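Local coordinates for protein KLTH0A00704p (Lachancea thermotolerans, PDB 4J2G) that probably acts in autophagy, its HORMA domain mediating recruitment of PI 3-kinase, at residues Ile127-Trp132 / Ser262-Cys267; Ile219-Ser224 / Ala240-Arg245. The protein carries 1 engineered substitution. All coordinates share one frame; numbering follows the deposited sequence.

Interaction 1: residues Ile127-Trp132 / Ser262-Cys267; sequences IMLERW and SYRKDC. With SO4 (sulfate ion), chain C.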
ATOM      1  N   ILE A 127       6.997  -1.880 -10.626  1.00 52.81           N
ATOM      2  CA  ILE A 127       6.574  -0.482 -10.538  1.00 46.45           C
ATOM      3  C   ILE A 127       5.730  -0.359  -9.308  1.00 46.40           C
ATOM      4  O   ILE A 127       4.689  -1.032  -9.206  1.00 48.85           O
ATOM      5  CB  ILE A 127       5.761  -0.081 -11.771  1.00 49.17           C
ATOM      6  CG1 ILE A 127       6.631  -0.254 -13.012  1.00 56.72           C
ATOM      7  CG2 ILE A 127       5.111   1.334 -11.659  1.00 44.37           C
ATOM      8  CD1 ILE A 127       5.832  -0.415 -14.294  1.00 54.81           C
HETATM    9  N   MSE A 128       6.155   0.503  -8.380  1.00 49.49           N
HETATM   10  CA  MSE A 128       5.412   0.773  -7.147  1.00 41.38           C
HETATM   11  C   MSE A 128       4.099   1.421  -7.462  1.00 46.55           C
HETATM   12  O   MSE A 128       4.033   2.295  -8.309  1.00 44.29           O
HETATM   13  CB  MSE A 128       6.233   1.781  -6.371  1.00 40.99           C
HETATM   14  CG  MSE A 128       7.222   1.095  -5.483  1.00 38.53           C
HETATM   15 SE   MSE A 128       6.527  -0.209  -4.212  0.59 46.85          SE
HETATM   16  CE  MSE A 128       5.604   1.214  -3.221  1.00 40.66           C
ATOM     17  N   LEU A 129       3.029   1.020  -6.766  1.00 42.82           N
ATOM     18  CA  LEU A 129       1.761   1.611  -7.037  1.00 38.23           C
ATOM     19  C   LEU A 129       1.119   2.240  -5.771  1.00 39.97           C
ATOM     20  O   LEU A 129       0.399   3.219  -5.880  1.00 36.95           O
ATOM     21  CB  LEU A 129       0.821   0.497  -7.584  1.00 44.20           C
ATOM     22  CG  LEU A 129       1.227  -0.273  -8.856  1.00 43.64           C
ATOM     23  CD1 LEU A 129       0.334  -1.444  -9.137  1.00 44.27           C
ATOM     24  CD2 LEU A 129       1.296   0.658 -10.049  1.00 39.30           C
ATOM     25  N   GLU A 130       1.308   1.617  -4.617  1.00 36.29           N
ATOM     26  CA  GLU A 130       0.688   2.093  -3.393  1.00 44.19           C
ATOM     27  C   GLU A 130       1.634   1.831  -2.262  1.00 45.19           C
ATOM     28  O   GLU A 130       2.343   0.805  -2.259  1.00 39.75           O
ATOM     29  CB  GLU A 130      -0.571   1.303  -3.014  1.00 38.78           C
ATOM     30  CG  GLU A 130      -1.639   1.185  -4.081  1.00 46.28           C
ATOM     31  CD  GLU A 130      -2.798   0.214  -3.655  1.00 52.78           C
ATOM     32  OE1 GLU A 130      -2.609  -0.846  -2.923  1.00 48.50           O
ATOM     33  OE2 GLU A 130      -3.916   0.516  -4.106  1.00 54.54           O
ATOM     34  N   ARG A 131       1.603   2.703  -1.266  1.00 37.50           N
ATOM     35  CA  ARG A 131       2.324   2.355  -0.028  1.00 42.62           C
ATOM     36  C   ARG A 131       1.477   2.717   1.168  1.00 35.79           C
ATOM     37  O   ARG A 131       1.162   3.876   1.350  1.00 41.64           O
ATOM     38  CB  ARG A 131       3.680   3.022   0.058  1.00 37.42           C
ATOM     39  CG  ARG A 131       4.549   2.536   1.231  1.00 40.79           C
ATOM     40  CD  ARG A 131       5.901   3.294   1.217  1.00 44.24           C
ATOM     41  NE  ARG A 131       6.843   2.742   0.231  1.00 49.47           N
ATOM     42  CZ  ARG A 131       7.458   3.439  -0.734  1.00 51.97           C
ATOM     43  NH1 ARG A 131       7.258   4.736  -0.890  1.00 51.82           N
ATOM     44  NH2 ARG A 131       8.317   2.825  -1.542  1.00 52.76           N
ATOM     45  N   TRP A 132       1.145   1.710   1.965  1.00 41.94           N
ATOM     46  CA  TRP A 132       0.230   1.864   3.131  1.00 43.12           C
ATOM     47  C   TRP A 132       1.099   1.915   4.358  1.00 44.00           C
ATOM     48  O   TRP A 132       2.178   1.311   4.407  1.00 40.75           O
ATOM     49  CB  TRP A 132      -0.661   0.620   3.262  1.00 35.60           C
ATOM     50  CG  TRP A 132      -1.611   0.402   2.153  1.00 41.33           C
ATOM     51  CD1 TRP A 132      -1.331  -0.186   0.905  1.00 34.70           C
ATOM     52  CD2 TRP A 132      -2.994   0.715   2.144  1.00 36.11           C
ATOM     53  NE1 TRP A 132      -2.460  -0.190   0.146  1.00 43.02           N
ATOM     54  CE2 TRP A 132      -3.507   0.301   0.884  1.00 34.70           C
ATOM     55  CE3 TRP A 132      -3.869   1.318   3.083  1.00 40.90           C
ATOM     56  CZ2 TRP A 132      -4.855   0.448   0.524  1.00 38.88           C
ATOM     57  CZ3 TRP A 132      -5.180   1.469   2.735  1.00 38.27           C
ATOM     58  CH2 TRP A 132      -5.679   1.046   1.441  1.00 36.95           C
ATOM     59  N   SER A 262      -0.421   6.322   0.360  1.00 42.60           N
ATOM     60  CA  SER A 262      -0.005   7.137  -0.798  1.00 45.31           C
ATOM     61  C   SER A 262       0.006   6.242  -2.007  1.00 46.74           C
ATOM     62  O   SER A 262       0.531   5.131  -1.929  1.00 42.16           O
ATOM     63  CB  SER A 262       1.411   7.606  -0.581  1.00 47.46           C
ATOM     64  OG  SER A 262       1.354   8.607   0.429  1.00 58.89           O
ATOM     65  N   TYR A 263      -0.559   6.727  -3.119  1.00 46.66           N
ATOM     66  CA  TYR A 263      -0.692   5.940  -4.315  1.00 44.90           C
ATOM     67  C   TYR A 263      -0.492   6.730  -5.623  1.00 42.16           C
ATOM     68  O   TYR A 263      -0.842   7.872  -5.724  1.00 39.28           O
ATOM     69  CB  TYR A 263      -2.018   5.202  -4.328  1.00 38.02           C
ATOM     70  CG  TYR A 263      -3.214   6.121  -4.236  1.00 38.06           C
ATOM     71  CD1 TYR A 263      -3.723   6.508  -2.974  1.00 45.41           C
ATOM     72  CD2 TYR A 263      -3.853   6.567  -5.358  1.00 35.50           C
ATOM     73  CE1 TYR A 263      -4.821   7.347  -2.871  1.00 39.14           C
ATOM     74  CE2 TYR A 263      -4.988   7.403  -5.284  1.00 39.94           C
ATOM     75  CZ  TYR A 263      -5.477   7.766  -4.033  1.00 40.33           C
ATOM     76  OH  TYR A 263      -6.554   8.614  -3.966  1.00 50.35           O
ATOM     77  N   ARG A 264       0.119   6.101  -6.614  1.00 44.93           N
ATOM     78  CA  ARG A 264       0.175   6.644  -7.960  1.00 37.95           C
ATOM     79  C   ARG A 264      -1.255   6.812  -8.525  1.00 45.00           C
ATOM     80  O   ARG A 264      -1.996   5.837  -8.620  1.00 47.03           O
ATOM     81  CB  ARG A 264       1.008   5.625  -8.776  1.00 42.56           C
ATOM     82  CG  ARG A 264       1.424   6.131 -10.127  1.00 40.60           C
ATOM     83  CD  ARG A 264       2.171   5.031 -10.931  1.00 45.13           C
ATOM     84  NE  ARG A 264       3.400   4.627 -10.275  1.00 41.65           N
ATOM     85  CZ  ARG A 264       4.545   5.339 -10.247  1.00 46.62           C
ATOM     86  NH1 ARG A 264       4.661   6.515 -10.820  1.00 42.52           N
ATOM     87  NH2 ARG A 264       5.600   4.850  -9.624  1.00 45.76           N
ATOM     88  N   LYS A 265      -1.666   8.055  -8.823  1.00 41.63           N
ATOM     89  CA  LYS A 265      -2.947   8.385  -9.497  1.00 46.33           C
ATOM     90  C   LYS A 265      -3.280   7.624 -10.770  1.00 51.25           C
ATOM     91  O   LYS A 265      -4.427   7.299 -11.018  1.00 42.72           O
ATOM     92  CB  LYS A 265      -3.003   9.880  -9.868  1.00 49.01           C
ATOM     93  CG  LYS A 265      -3.063  10.869  -8.680  1.00 60.94           C
ATOM     94  CD  LYS A 265      -2.718  12.279  -9.158  1.00 55.70           C
ATOM     95  CE  LYS A 265      -3.293  13.318  -8.237  1.00 65.91           C
ATOM     96  NZ  LYS A 265      -2.778  14.638  -8.671  1.00 71.11           N
ATOM     97  N   ASP A 266      -2.280   7.373 -11.612  1.00 45.23           N
ATOM     98  CA  ASP A 266      -2.545   6.669 -12.840  1.00 46.05           C
ATOM     99  C   ASP A 266      -1.996   5.219 -12.819  1.00 49.83           C
ATOM    100  O   ASP A 266      -0.799   5.000 -12.578  1.00 50.53           O
ATOM    101  CB  ASP A 266      -1.821   7.459 -13.927  1.00 57.73           C
ATOM    102  CG  ASP A 266      -2.254   8.879 -13.975  1.00 54.19           C
ATOM    103  OD1 ASP A 266      -3.185   9.127 -14.789  1.00 53.06           O
ATOM    104  OD2 ASP A 266      -1.666   9.736 -13.239  1.00 63.52           O
ATOM    105  N   CYS A 267      -2.836   4.246 -13.163  1.00 50.76           N
ATOM    106  CA  CYS A 267      -2.423   2.847 -13.220  1.00 46.39           C
ATOM    107  C   CYS A 267      -2.909   2.205 -14.524  1.00 50.40           C
ATOM    108  O   CYS A 267      -3.035   1.008 -14.620  1.00 49.58           O
ATOM    109  CB  CYS A 267      -3.073   2.076 -12.068  1.00 68.55           C
ATOM    110  SG  CYS A 267      -2.475   2.509 -10.440  1.00 62.60           S
TER
HETATM  111  S   SO4 C 301       9.822   5.413  -3.549  1.00 63.02           S
HETATM  112  O1  SO4 C 301       9.636   6.177  -2.333  1.00 61.29           O
HETATM  113  O2  SO4 C 301       9.841   6.458  -4.582  1.00 59.05           O
HETATM  114  O3  SO4 C 301      11.049   4.606  -3.742  1.00 65.75           O
HETATM  115  O4  SO4 C 301       8.721   4.431  -3.615  1.00 67.52           O
HETATM  116  O   HOH W   1      -1.932   3.294  -7.428  1.00 36.18           O

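Interaction 2: residues Ile219-Ser224 / Ala240-Arg245; sequences IGLSKS and AHLEQR. With SO4 (sulfate ion), chain C.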
ATOM      1  N   ILE A 219      10.882   0.908 -10.422  1.00 65.89           N
ATOM      2  CA  ILE A 219      10.348   2.255 -10.592  1.00 50.43           C
ATOM      3  C   ILE A 219       9.610   2.615  -9.298  1.00 51.52           C
ATOM      4  O   ILE A 219       8.503   2.089  -9.023  1.00 57.76           O
ATOM      5  CB  ILE A 219       9.336   2.337 -11.761  1.00 54.83           C
ATOM      6  CG1 ILE A 219       9.931   1.901 -13.101  1.00 59.67           C
ATOM      7  CG2 ILE A 219       8.714   3.724 -11.877  1.00 46.76           C
ATOM      8  CD1 ILE A 219      10.896   2.880 -13.713  1.00 73.90           C
ATOM      9  N   GLY A 220      10.191   3.529  -8.523  1.00 45.97           N
ATOM     10  CA  GLY A 220       9.663   3.984  -7.247  1.00 48.17           C
ATOM     11  C   GLY A 220       8.376   4.827  -7.375  1.00 48.60           C
ATOM     12  O   GLY A 220       8.070   5.364  -8.437  1.00 45.88           O
ATOM     13  N   LEU A 221       7.618   4.945  -6.289  1.00 51.02           N
ATOM     14  CA  LEU A 221       6.531   5.943  -6.252  1.00 50.09           C
ATOM     15  C   LEU A 221       6.962   7.343  -6.699  1.00 56.23           C
ATOM     16  O   LEU A 221       6.157   8.062  -7.293  1.00 56.38           O
ATOM     17  CB  LEU A 221       5.928   6.021  -4.846  1.00 44.04           C
ATOM     18  CG  LEU A 221       4.853   4.994  -4.497  1.00 49.89           C
ATOM     19  CD1 LEU A 221       4.209   5.479  -3.221  1.00 43.40           C
ATOM     20  CD2 LEU A 221       3.803   4.747  -5.618  1.00 41.29           C
ATOM     21  N   SER A 222       8.223   7.724  -6.416  1.00 54.77           N
ATOM     22  CA  SER A 222       8.763   9.077  -6.760  1.00 57.27           C
ATOM     23  C   SER A 222       8.854   9.400  -8.274  1.00 61.65           C
ATOM     24  O   SER A 222       8.711  10.565  -8.663  1.00 60.09           O
ATOM     25  CB  SER A 222      10.141   9.317  -6.109  1.00 63.72           C
ATOM     26  OG  SER A 222      11.180   8.551  -6.771  1.00 71.45           O
ATOM     27  N   LYS A 223       9.099   8.379  -9.101  1.00 58.81           N
ATOM     28  CA  LYS A 223       9.147   8.525 -10.545  1.00 56.78           C
ATOM     29  C   LYS A 223       7.749   8.842 -11.087  1.00 50.41           C
ATOM     30  O   LYS A 223       6.822   8.041 -11.039  1.00 52.16           O
ATOM     31  CB  LYS A 223       9.745   7.267 -11.209  1.00 54.45           C
ATOM     32  CG  LYS A 223      11.273   7.235 -11.248  1.00 74.25           C
ATOM     33  CD  LYS A 223      11.883   8.107 -12.368  1.00 82.73           C
ATOM     34  CE  LYS A 223      12.112   9.571 -11.954  1.00102.05           C
ATOM     35  NZ  LYS A 223      13.351  10.174 -12.547  1.00 95.75           N
ATOM     36  N   SER A 224       7.583  10.038 -11.586  1.00 48.81           N
ATOM     37  CA  SER A 224       6.344  10.392 -12.191  1.00 58.18           C
ATOM     38  C   SER A 224       6.642   9.838 -13.549  1.00 65.78           C
ATOM     39  O   SER A 224       7.819   9.668 -13.925  1.00 90.64           O
ATOM     40  CB  SER A 224       6.219  11.917 -12.200  1.00 59.74           C
ATOM     41  OG  SER A 224       7.219  12.455 -13.012  1.00 54.50           O
ATOM     42  N   ALA A 240       2.859  15.744  -7.651  1.00 39.37           N
ATOM     43  CA  ALA A 240       1.522  15.850  -8.142  1.00 42.92           C
ATOM     44  C   ALA A 240       1.038  14.559  -8.782  1.00 44.21           C
ATOM     45  O   ALA A 240      -0.148  14.380  -8.850  1.00 42.26           O
ATOM     46  CB  ALA A 240       1.428  17.083  -9.104  1.00 44.66           C
ATOM     47  N   HIS A 241       1.940  13.679  -9.302  1.00 44.15           N
ATOM     48  CA  HIS A 241       1.477  12.394  -9.810  1.00 43.70           C
ATOM     49  C   HIS A 241       0.962  11.439  -8.674  1.00 48.96           C
ATOM     50  O   HIS A 241       0.406  10.366  -8.980  1.00 40.30           O
ATOM     51  CB  HIS A 241       2.532  11.683 -10.713  1.00 45.75           C
ATOM     52  CG  HIS A 241       3.750  11.209  -9.971  1.00 53.35           C
ATOM     53  ND1 HIS A 241       4.689  12.080  -9.437  1.00 58.58           N
ATOM     54  CD2 HIS A 241       4.206   9.958  -9.696  1.00 43.96           C
ATOM     55  CE1 HIS A 241       5.661  11.389  -8.854  1.00 44.82           C
ATOM     56  NE2 HIS A 241       5.390  10.100  -8.983  1.00 45.95           N
ATOM     57  N   LEU A 242       1.124  11.800  -7.388  1.00 40.95           N
ATOM     58  CA  LEU A 242       0.752  10.846  -6.284  1.00 38.52           C
ATOM     59  C   LEU A 242      -0.423  11.430  -5.480  1.00 45.16           C
ATOM     60  O   LEU A 242      -0.652  12.623  -5.502  1.00 41.67           O
ATOM     61  CB  LEU A 242       1.897  10.640  -5.316  1.00 31.36           C
ATOM     62  CG  LEU A 242       3.152   9.958  -5.871  1.00 41.69           C
ATOM     63  CD1 LEU A 242       4.226   9.879  -4.766  1.00 37.13           C
ATOM     64  CD2 LEU A 242       2.893   8.565  -6.505  1.00 34.23           C
ATOM     65  N   GLU A 243      -1.175  10.608  -4.759  1.00 46.28           N
ATOM     66  CA  GLU A 243      -2.281  11.158  -3.971  1.00 41.62           C
ATOM     67  C   GLU A 243      -2.188  10.450  -2.604  1.00 49.17           C
ATOM     68  O   GLU A 243      -1.524   9.427  -2.502  1.00 41.79           O
ATOM     69  CB  GLU A 243      -3.571  10.780  -4.632  1.00 51.62           C
ATOM     70  CG  GLU A 243      -4.793  11.417  -4.042  1.00 66.21           C
ATOM     71  CD  GLU A 243      -5.315  12.581  -4.872  1.00 88.62           C
ATOM     72  OE1 GLU A 243      -5.293  12.470  -6.132  1.00 93.41           O
ATOM     73  OE2 GLU A 243      -5.758  13.601  -4.264  1.00 80.27           O
ATOM     74  N   GLN A 244      -2.861  10.967  -1.575  1.00 41.81           N
ATOM     75  CA  GLN A 244      -2.793  10.394  -0.261  1.00 40.59           C
ATOM     76  C   GLN A 244      -4.164  10.351   0.303  1.00 36.91           C
ATOM     77  O   GLN A 244      -4.866  11.305   0.125  1.00 40.64           O
ATOM     78  CB  GLN A 244      -1.958  11.250   0.707  1.00 43.34           C
ATOM     79  CG  GLN A 244      -1.778  10.527   2.095  1.00 42.11           C
ATOM     80  CD  GLN A 244      -1.013  11.380   3.087  1.00 48.75           C
ATOM     81  OE1 GLN A 244      -1.469  12.494   3.426  1.00 46.35           O
ATOM     82  NE2 GLN A 244       0.148  10.867   3.587  1.00 44.40           N
ATOM     83  N   ARG A 245      -4.516   9.275   1.010  1.00 40.51           N
ATOM     84  CA  ARG A 245      -5.802   9.183   1.791  1.00 50.41           C
ATOM     85  C   ARG A 245      -5.446   8.817   3.193  1.00 48.95           C
ATOM     86  O   ARG A 245      -4.495   8.047   3.388  1.00 44.51           O
ATOM     87  CB  ARG A 245      -6.800   8.088   1.264  1.00 42.54           C
ATOM     88  CG  ARG A 245      -7.402   8.440  -0.065  1.00 55.59           C
ATOM     89  CD  ARG A 245      -8.331   9.635   0.080  1.00 65.26           C
ATOM     90  NE  ARG A 245      -7.986  10.661  -0.920  1.00 88.12           N
ATOM     91  CZ  ARG A 245      -8.520  10.742  -2.141  1.00 92.07           C
ATOM     92  NH1 ARG A 245      -9.451   9.865  -2.526  1.00101.57           N
ATOM     93  NH2 ARG A 245      -8.122  11.693  -2.981  1.00 77.94           N
TER
HETATM   94  S   SO4 C 301       9.822   5.413  -3.549  1.00 63.02           S
HETATM   95  O1  SO4 C 301       9.636   6.177  -2.333  1.00 61.29           O
HETATM   96  O2  SO4 C 301       9.841   6.458  -4.582  1.00 59.05           O
HETATM   97  O3  SO4 C 301      11.049   4.606  -3.742  1.00 65.75           O
HETATM   98  O4  SO4 C 301       8.721   4.431  -3.615  1.00 67.52           O

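Interaction 1: residues Ile127-Trp132 / Ser262-Cys267
Arg-264 reaches across from the end of strand 255-264 and takes hold of the carbonyl oxygen of Met-128, a selenomethionine in this model. NE and NH2 both point at the one oxygen: NE of Arg-264 is 3.1 Å and its NH2 3.3 Å from Met-128 O, which lies in the guanidinium plane. The side chain leaves with CG opposite the backbone N (chi1 -168°) and bends at chi3 to bring this edge round. Carbonyls of Gly-220 and Lys-223 hold its NH2 and NH1 too, fixing the group's rotation.

Backbone bonds join the strands. Arg-131 N donates to Ser-262 O (2.7 Å), Ser-262 N returns to Arg-131 O (3.1 Å), and Arg-264 N reaches Leu-129 O (3.0 Å). A water donates to both Leu-129 O and Arg-264 O.

Apolar contacts are sparse: Glu-130 CG rests on Tyr-263 CB at 4.0 Å, and Leu-129 CD2 meets Cys-267 SG at 4.2 Å.

Arg-131 turns to a sulfate, probably from the crystallisation liquor, with NH2 lying 2.7 Å from sulfate O4, and also pairs with Glu-92.

A classic beta bulge sets two residues, Leu-129 and Glu-130, opposite Thr-93, within the central antiparallel sheet of the HORMA domain.

Interaction 2: residues Ile219-Ser224 / Ala240-Arg245
His-241 plugs its ring into the type I beta turn Gly-220 to Lys-223, and NE2 of His-241 donates to Leu-221 O at 2.8 Å. The donor approaches in the plane of that carbonyl, while the oxygen sits 22° out of the ring plane. The ring gets there because CG stands between the backbone N and the carbonyl carbon (chi1 68°), which swings it toward the turn. Ser-224 lies across one face: its CB is 3.3 Å from the centroid of the His-241 ring, a CH-pi contact. The opposite face has CG of Leu-242 over its rim, so the imidazole is sandwiched. Ser-222 O comes obliquely to CE1 of His-241 at 3.2 Å. Lys-223 O is also near, but badly angled for a bond to NE2. With an alanine in place of His-241, Leu-221 O is likely to lose this donor and a gap to open beneath Ser-224, letting the turn shift.

Leu-242 follows with its CD2 branch, 3.4 Å from Leu-221 O and 4.0 Å from CD2 of Leu-221, the two leucine side chains crossing at a slant. The turn's backbone N-H groups of Leu-221 and Ser-222 bind the sulfate, with Ser-222 N 2.8 Å from its O2 and Leu-221 N 2.9 Å from its O4.

From His-241 onward the backbone pairs with Lys-265, Tyr-263 and Val-261, the last two on strand 255-264. Within this chain, 242-252 is an outermost strand of the five-stranded sheet. The Gly-220 to Lys-223 turn lies against strand 126-136, on the far side of 255-264, where Leu-221 packs on Met-128 and Arg-131.

The centres of the two contacts are about 6 Å apart, and both reach one antiparallel sheet, in which strands 126-136, 255-264 and 242-252 lie side by side in that order. Along the chain the order is 127-132, 219-224, 240-245, 262-267, so interaction 2 falls wholly within the chain between the segments of interaction 1. They also touch directly: Lys-265 NZ lies 2.6 Å from Ala-240 O, a probable hydrogen bond. The same sulfate meets both. The irregular 219-224 segment of this HORMA domain thus meets both strand 255-264, through Arg-264, and the start of strand 242-252, through His-241.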